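Local coordinates for galactose-binding like protein (PDB 7M1A), which binds calcium and is probably the galactose-binding-like domain of a SusE-like protein that takes part in carbohydrate recognition or degradation, at residues S35-S40 with I76-H81; G44-T49 with N167-E172. One frame throughout, in Å; residues are numbered along the deposited sequence.

How the interactions relate
From the N terminus the chain passes the calcium-binding residues Y28, N31 and R33, runs through the loop 35-40 and enters the short strand 45-46. Interaction 1 closes the first loop, where 76-81, just beyond strand 70-74, comes back against 35-40. Interaction 2 closes a much longer one, pairing 167-172 with 44-49. Since 44-49 lies inside the first loop and 167-172 beyond it, the two closures cross. Their centres are about 11 Å apart, and they meet directly: S35 N probably hydrogen-bonds T171 OG1, which also bonds V43 O, while I76 and H81 pack on 169-171. Interaction 1 joins two loops over strand 169-176, and interaction 2 adds edge strand 45-46 to that same strand, near the calcium site.

Interaction 1. Residues S35-S40 with I76-H81; sequences SKDGDS and IQDEKH. With EDO (1,2-ethanediol), chain C; EDO (1,2-ethanediol), chain E.
The D37 backbone amide reaches the D78 carboxylate: D37 N donates to D78 OD2 over 3.0 Å, meeting that oxygen nearly along its C-O axis. The second direct hydrogen bond runs from Q77 N to S35 O (2.9 Å), its N-H...O angle being 160°. A water adds a third link, donating to both D37 O and D78 OD2. The other carboxylate oxygen, D78 OD1, uses its syn lone pair to take H81 ND1 at 2.6 Å, in the ring plane. D78 CG lies between the backbone N and the carbonyl carbon (chi1 51°), which turns one oxygen to each donor. A type II beta turn from K36 to D39 presents the D37 amide, and Q77 centres an inverse gamma turn in the loop after strand 70-74. Packing is modest. I76 CG2 and K80 CG lie over opposite faces of the H81 ring, each offset toward the rim; D37 OD2 comes to the ring edge, 3.2 Å from H81 CE1, the carboxylate plane turned 85° from the ring. Replacing D78 by an alanine would probably leave D37 N and H81 ND1 without their acceptor and weaken the hold on the ring's rotation. Ethanediol (chain C), probably from the crystallisation liquor, bridges D37 OD1 and H81 NE2.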
loop_
_atom_site.group_PDB
_atom_site.type_symbol
_atom_site.label_atom_id
_atom_site.label_comp_id
_atom_site.label_asym_id
_atom_site.label_seq_id
_atom_site.Cartn_x
_atom_site.Cartn_y
_atom_site.Cartn_z
ATOM N N SER A 35 15.101 1.666 -12.621
ATOM C CA SER A 35 14.384 2.119 -13.822
ATOM C C SER A 35 14.580 3.601 -14.093
ATOM O O SER A 35 15.037 4.362 -13.203
ATOM C CB SER A 35 12.885 1.822 -13.748
ATOM O OG SER A 35 12.667 0.493 -13.373
ATOM N N LYS A 36 14.236 4.036 -15.312
ATOM C CA LYS A 36 14.177 5.451 -15.651
ATOM C C LYS A 36 12.767 5.791 -16.139
ATOM O O LYS A 36 12.019 4.887 -16.528
ATOM C CB LYS A 36 15.207 5.785 -16.731
ATOM C CG LYS A 36 14.907 5.078 -18.038
ATOM C CD LYS A 36 16.039 5.250 -19.072
ATOM C CE LYS A 36 15.683 4.664 -20.422
ATOM N NZ LYS A 36 15.641 3.196 -20.444
ATOM N N ASP A 37 12.477 7.086 -16.290
ATOM C CA ASP A 37 11.195 7.473 -16.834
ATOM C C ASP A 37 11.017 6.833 -18.210
ATOM O O ASP A 37 11.952 6.820 -19.013
ATOM C CB ASP A 37 11.117 8.972 -17.086
ATOM C CG ASP A 37 10.799 9.779 -15.861
ATOM O OD1 ASP A 37 10.530 9.161 -14.837
ATOM O OD2 ASP A 37 10.807 10.983 -15.963
ATOM N N GLY A 38 9.802 6.359 -18.474
ATOM C CA GLY A 38 9.447 5.710 -19.726
ATOM C C GLY A 38 9.565 4.182 -19.710
ATOM O O GLY A 38 9.034 3.508 -20.587
ATOM N N ASP A 39 10.195 3.631 -18.680
ATOM C CA ASP A 39 10.317 2.206 -18.576
ATOM C C ASP A 39 8.958 1.601 -18.226
ATOM O O ASP A 39 8.121 2.267 -17.581
ATOM C CB ASP A 39 11.341 1.769 -17.536
ATOM C CG ASP A 39 12.750 1.978 -17.978
ATOM O OD1 ASP A 39 12.930 2.372 -19.193
ATOM O OD2 ASP A 39 13.645 1.796 -17.075
ATOM N N SER A 40 8.784 0.328 -18.611
ATOM C CA SER A 40 7.584 -0.454 -18.229
ATOM C C SER A 40 7.812 -1.070 -16.839
ATOM O O SER A 40 8.924 -1.124 -16.329
ATOM C CB SER A 40 7.309 -1.535 -19.282
ATOM O OG SER A 40 8.332 -2.522 -19.203
ATOM N N ILE A 76 15.859 7.678 -9.846
ATOM C CA ILE A 76 15.333 7.324 -11.173
ATOM C C ILE A 76 16.439 7.672 -12.203
ATOM O O ILE A 76 17.143 8.694 -12.099
ATOM C CB ILE A 76 14.035 8.129 -11.422
ATOM C CG1 ILE A 76 12.930 7.679 -10.434
ATOM C CG2 ILE A 76 13.561 8.053 -12.897
ATOM C CD1 ILE A 76 11.756 8.664 -10.362
ATOM N N GLN A 77 16.711 6.721 -13.104
ATOM C CA GLN A 77 18.010 6.676 -13.829
ATOM C C GLN A 77 18.078 7.488 -15.139
ATOM O O GLN A 77 18.295 6.964 -16.263
ATOM C CB GLN A 77 18.343 5.198 -14.085
ATOM C CG GLN A 77 18.586 4.361 -12.810
ATOM C CD GLN A 77 19.929 4.649 -12.164
ATOM O OE1 GLN A 77 20.080 5.168 -10.998
ATOM N NE2 GLN A 77 20.938 4.220 -12.882
ATOM N N ASP A 78 17.848 8.789 -14.973
ATOM C CA ASP A 78 17.988 9.662 -16.133
ATOM C C ASP A 78 18.433 11.059 -15.691
ATOM O O ASP A 78 18.461 11.346 -14.470
ATOM C CB ASP A 78 16.658 9.724 -16.894
ATOM C CG ASP A 78 15.437 10.053 -16.046
ATOM O OD1 ASP A 78 15.551 10.854 -15.135
ATOM O OD2 ASP A 78 14.382 9.442 -16.307
ATOM N N GLU A 79 18.841 11.878 -16.695
ATOM C CA GLU A 79 19.432 13.148 -16.289
ATOM C C GLU A 79 18.445 14.074 -15.598
ATOM O O GLU A 79 18.874 14.855 -14.715
ATOM C CB GLU A 79 19.982 13.854 -17.508
ATOM C CG GLU A 79 21.236 13.151 -18.010
ATOM C CD GLU A 79 21.894 13.878 -19.168
ATOM O OE1 GLU A 79 22.965 13.405 -19.622
ATOM O OE2 GLU A 79 21.307 14.918 -19.604
ATOM N N LYS A 80 17.144 13.901 -15.876
ATOM C CA LYS A 80 16.116 14.701 -15.213
ATOM C C LYS A 80 16.200 14.493 -13.686
ATOM O O LYS A 80 15.984 15.436 -12.926
ATOM C CB LYS A 80 14.732 14.310 -15.745
ATOM C CG LYS A 80 13.625 15.033 -15.017
ATOM C CD LYS A 80 12.223 14.639 -15.481
ATOM C CE LYS A 80 11.197 15.659 -15.005
ATOM N NZ LYS A 80 9.787 15.343 -15.355
ATOM N N HIS A 81 16.572 13.292 -13.232
ATOM C CA HIS A 81 16.528 12.921 -11.823
ATOM C C HIS A 81 17.906 12.831 -11.173
ATOM O O HIS A 81 17.983 12.833 -9.961
ATOM C CB HIS A 81 15.701 11.645 -11.618
ATOM C CG HIS A 81 14.280 11.835 -12.002
ATOM N ND1 HIS A 81 13.875 11.511 -13.237
ATOM C CD2 HIS A 81 13.163 12.181 -11.287
ATOM C CE1 HIS A 81 12.559 11.711 -13.343
ATOM N NE2 HIS A 81 12.081 12.124 -12.163
HETATM C C1 EDO C . 8.505 11.484 -13.532
HETATM O O1 EDO C . 9.389 10.552 -12.966
HETATM C C2 EDO C . 8.283 12.312 -12.384
HETATM O O2 EDO C . 9.462 12.948 -11.958
HETATM C C1 EDO E . 8.602 16.430 -10.573
HETATM O O1 EDO E . 9.181 15.160 -10.410
HETATM C C2 EDO E . 8.908 17.001 -11.941
HETATM O O2 EDO E . 8.718 15.904 -12.748
HETATM O O HOH W 1 14.051 8.629 -18.910
#

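Interaction 2. Residues G44-T49 with N167-E172; sequences GLHTGT and NICFTE. With CA (calcium ion), chain F; EDO (1,2-ethanediol), chain E.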
loop_
_atom_site.group_PDB
_atom_site.type_symbol
_atom_site.label_atom_id
_atom_site.label_comp_id
_atom_site.label_asym_id
_atom_site.label_seq_id
_atom_site.Cartn_x
_atom_site.Cartn_y
_atom_site.Cartn_z
ATOM N N GLY A 44 8.913 3.820 -9.981
ATOM C CA GLY A 44 9.407 4.141 -8.654
ATOM C C GLY A 44 8.268 4.704 -7.814
ATOM O O GLY A 44 7.070 4.492 -8.125
ATOM N N LEU A 45 8.616 5.406 -6.730
ATOM C CA LEU A 45 7.647 6.099 -5.934
ATOM C C LEU A 45 7.923 7.585 -6.035
ATOM O O LEU A 45 9.044 8.018 -6.407
ATOM C CB LEU A 45 7.580 5.592 -4.483
ATOM C CG LEU A 45 8.796 5.873 -3.576
ATOM C CD1 LEU A 45 8.889 7.325 -3.093
ATOM C CD2 LEU A 45 8.732 4.949 -2.343
ATOM N N HIS A 46 6.877 8.365 -5.753
ATOM C CA HIS A 46 7.022 9.806 -5.902
ATOM C C HIS A 46 5.986 10.520 -5.050
ATOM O O HIS A 46 4.799 10.235 -5.182
ATOM C CB HIS A 46 6.803 10.156 -7.397
ATOM C CG HIS A 46 7.311 11.496 -7.776
ATOM N ND1 HIS A 46 7.019 12.686 -7.065
ATOM C CD2 HIS A 46 8.081 11.832 -8.846
ATOM C CE1 HIS A 46 7.647 13.673 -7.718
ATOM N NE2 HIS A 46 8.293 13.165 -8.782
ATOM N N THR A 47 6.405 11.422 -4.134
ATOM C CA THR A 47 5.438 12.107 -3.271
ATOM C C THR A 47 4.823 13.350 -3.897
ATOM O O THR A 47 3.975 13.969 -3.238
ATOM C CB THR A 47 6.117 12.547 -1.963
ATOM O OG1 THR A 47 7.180 13.472 -2.211
ATOM C CG2 THR A 47 6.697 11.369 -1.193
ATOM N N GLY A 48 5.219 13.684 -5.155
ATOM C CA GLY A 48 4.672 14.876 -5.792
ATOM C C GLY A 48 5.588 16.089 -5.598
ATOM O O GLY A 48 6.777 15.987 -5.260
ATOM N N THR A 49 5.007 17.271 -5.840
ATOM C CA THR A 49 5.734 18.546 -5.756
ATOM C C THR A 49 4.967 19.550 -4.922
ATOM O O THR A 49 5.351 20.692 -4.926
ATOM C CB THR A 49 5.988 19.116 -7.155
ATOM O OG1 THR A 49 4.759 19.242 -7.883
ATOM C CG2 THR A 49 6.854 18.190 -7.987
ATOM N N ASN A 167 9.937 16.729 -0.657
ATOM C CA ASN A 167 9.445 15.632 -1.481
ATOM C C ASN A 167 10.527 14.586 -1.706
ATOM O O ASN A 167 11.707 14.850 -1.596
ATOM C CB ASN A 167 8.808 16.204 -2.757
ATOM C CG ASN A 167 7.494 16.868 -2.423
ATOM O OD1 ASN A 167 6.517 16.173 -2.071
ATOM N ND2 ASN A 167 7.421 18.184 -2.543
ATOM N N ILE A 168 10.089 13.407 -2.136
ATOM C CA ILE A 168 11.056 12.396 -2.526
ATOM C C ILE A 168 10.525 11.561 -3.697
ATOM O O ILE A 168 9.350 11.179 -3.747
ATOM C CB ILE A 168 11.473 11.492 -1.321
ATOM C CG1 ILE A 168 12.577 10.490 -1.683
ATOM C CG2 ILE A 168 10.236 10.801 -0.724
ATOM C CD1 ILE A 168 13.158 9.766 -0.502
ATOM N N CYS A 169 11.425 11.197 -4.637
ATOM C CA CYS A 169 11.127 10.170 -5.632
ATOM C C CYS A 169 12.432 9.359 -5.832
ATOM O O CYS A 169 13.535 9.905 -5.777
ATOM C CB CYS A 169 10.660 10.801 -6.952
ATOM S SG CYS A 169 11.827 11.898 -7.797
ATOM N N PHE A 170 12.294 8.083 -6.164
ATOM C CA PHE A 170 13.429 7.223 -6.460
ATOM C C PHE A 170 12.907 5.910 -7.055
ATOM O O PHE A 170 11.664 5.687 -7.032
ATOM C CB PHE A 170 14.384 6.972 -5.284
ATOM C CG PHE A 170 13.798 6.175 -4.167
ATOM C CD1 PHE A 170 12.920 6.794 -3.243
ATOM C CD2 PHE A 170 14.117 4.847 -3.980
ATOM C CE1 PHE A 170 12.398 6.082 -2.157
ATOM C CE2 PHE A 170 13.576 4.127 -2.887
ATOM C CZ PHE A 170 12.705 4.757 -2.017
ATOM N N THR A 171 13.817 5.052 -7.596
ATOM C CA THR A 171 13.383 3.880 -8.342
ATOM C C THR A 171 13.538 2.561 -7.568
ATOM O O THR A 171 12.746 1.613 -7.884
ATOM C CB THR A 171 14.064 3.770 -9.715
ATOM O OG1 THR A 171 13.553 2.619 -10.401
ATOM C CG2 THR A 171 15.579 3.598 -9.641
ATOM N N GLU A 172 14.524 2.383 -6.672
ATOM C CA GLU A 172 14.749 1.067 -6.072
ATOM C C GLU A 172 15.558 1.258 -4.799
ATOM O O GLU A 172 16.414 2.168 -4.737
ATOM C CB GLU A 172 15.537 0.126 -7.023
ATOM C CG GLU A 172 15.600 -1.339 -6.598
ATOM C CD GLU A 172 14.259 -2.083 -6.605
ATOM O OE1 GLU A 172 13.264 -1.565 -7.144
ATOM O OE2 GLU A 172 14.248 -3.229 -6.149
HETATM CA CA CA F . 12.276 -0.407 -8.877
HETATM C C1 EDO E . 8.602 16.430 -10.573
HETATM O O1 EDO E . 9.181 15.160 -10.410
HETATM C C2 EDO E . 8.908 17.001 -11.941
HETATM O O2 EDO E . 8.718 15.904 -12.748
HETATM O O HOH W 2 3.856 16.653 -2.669
HETATM O O HOH W 3 11.439 0.249 -10.972
#
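L45 and F170 form an antiparallel hydrogen-bonded pair: L45 N donates to F170 O at 3.1 Å, and F170 N returns a bond to L45 O at 3.3 Å. A third backbone bond, T47 N to I168 O, carries the pairing past the non-hydrogen-bonded pair H46-C169, whose CA atoms are 4.1 Å apart. G44 approaches so closely that a CB there would collide with F170 O.

Side-chain bonds continue beyond the strands. T47 OG1 accepts from I168 N at 2.9 Å and donates to N167 OD1 at 2.8 Å, in the carbonyl plane on a lone pair. Two bonds thus grip one hydroxyl, which chi1 of 62° places between the backbone N and carbonyl carbon. G48 N, in the H46 ring plane, holds the ring's rotation at ND1; in the crystal H46 NE2 also donates to an ethanediol (chain E), probably from the crystallisation liquor.

This pairing sets strand 45-46 on the edge of a four-stranded antiparallel sheet, next to strand 169-176, consistent with the beta-sandwich of galactose-binding-like domains. At T171 and E172 a classic bulge opposite W74 accompanies calcium binding: T171 O and E172 OE1 each lie 2.3 Å from the ion, and a water, Y28 O, N31 OD1 and R33 O complete the site.

Apolar contacts divide between the two sheet faces. On one, L45 CD1 and CD2 both touch F170 CE1, with F58 and V29 packing around the pair. On the other, C169 CB sits over a face of the H46 imidazole, 3.6 Å from its centroid, in a CH-pi contact.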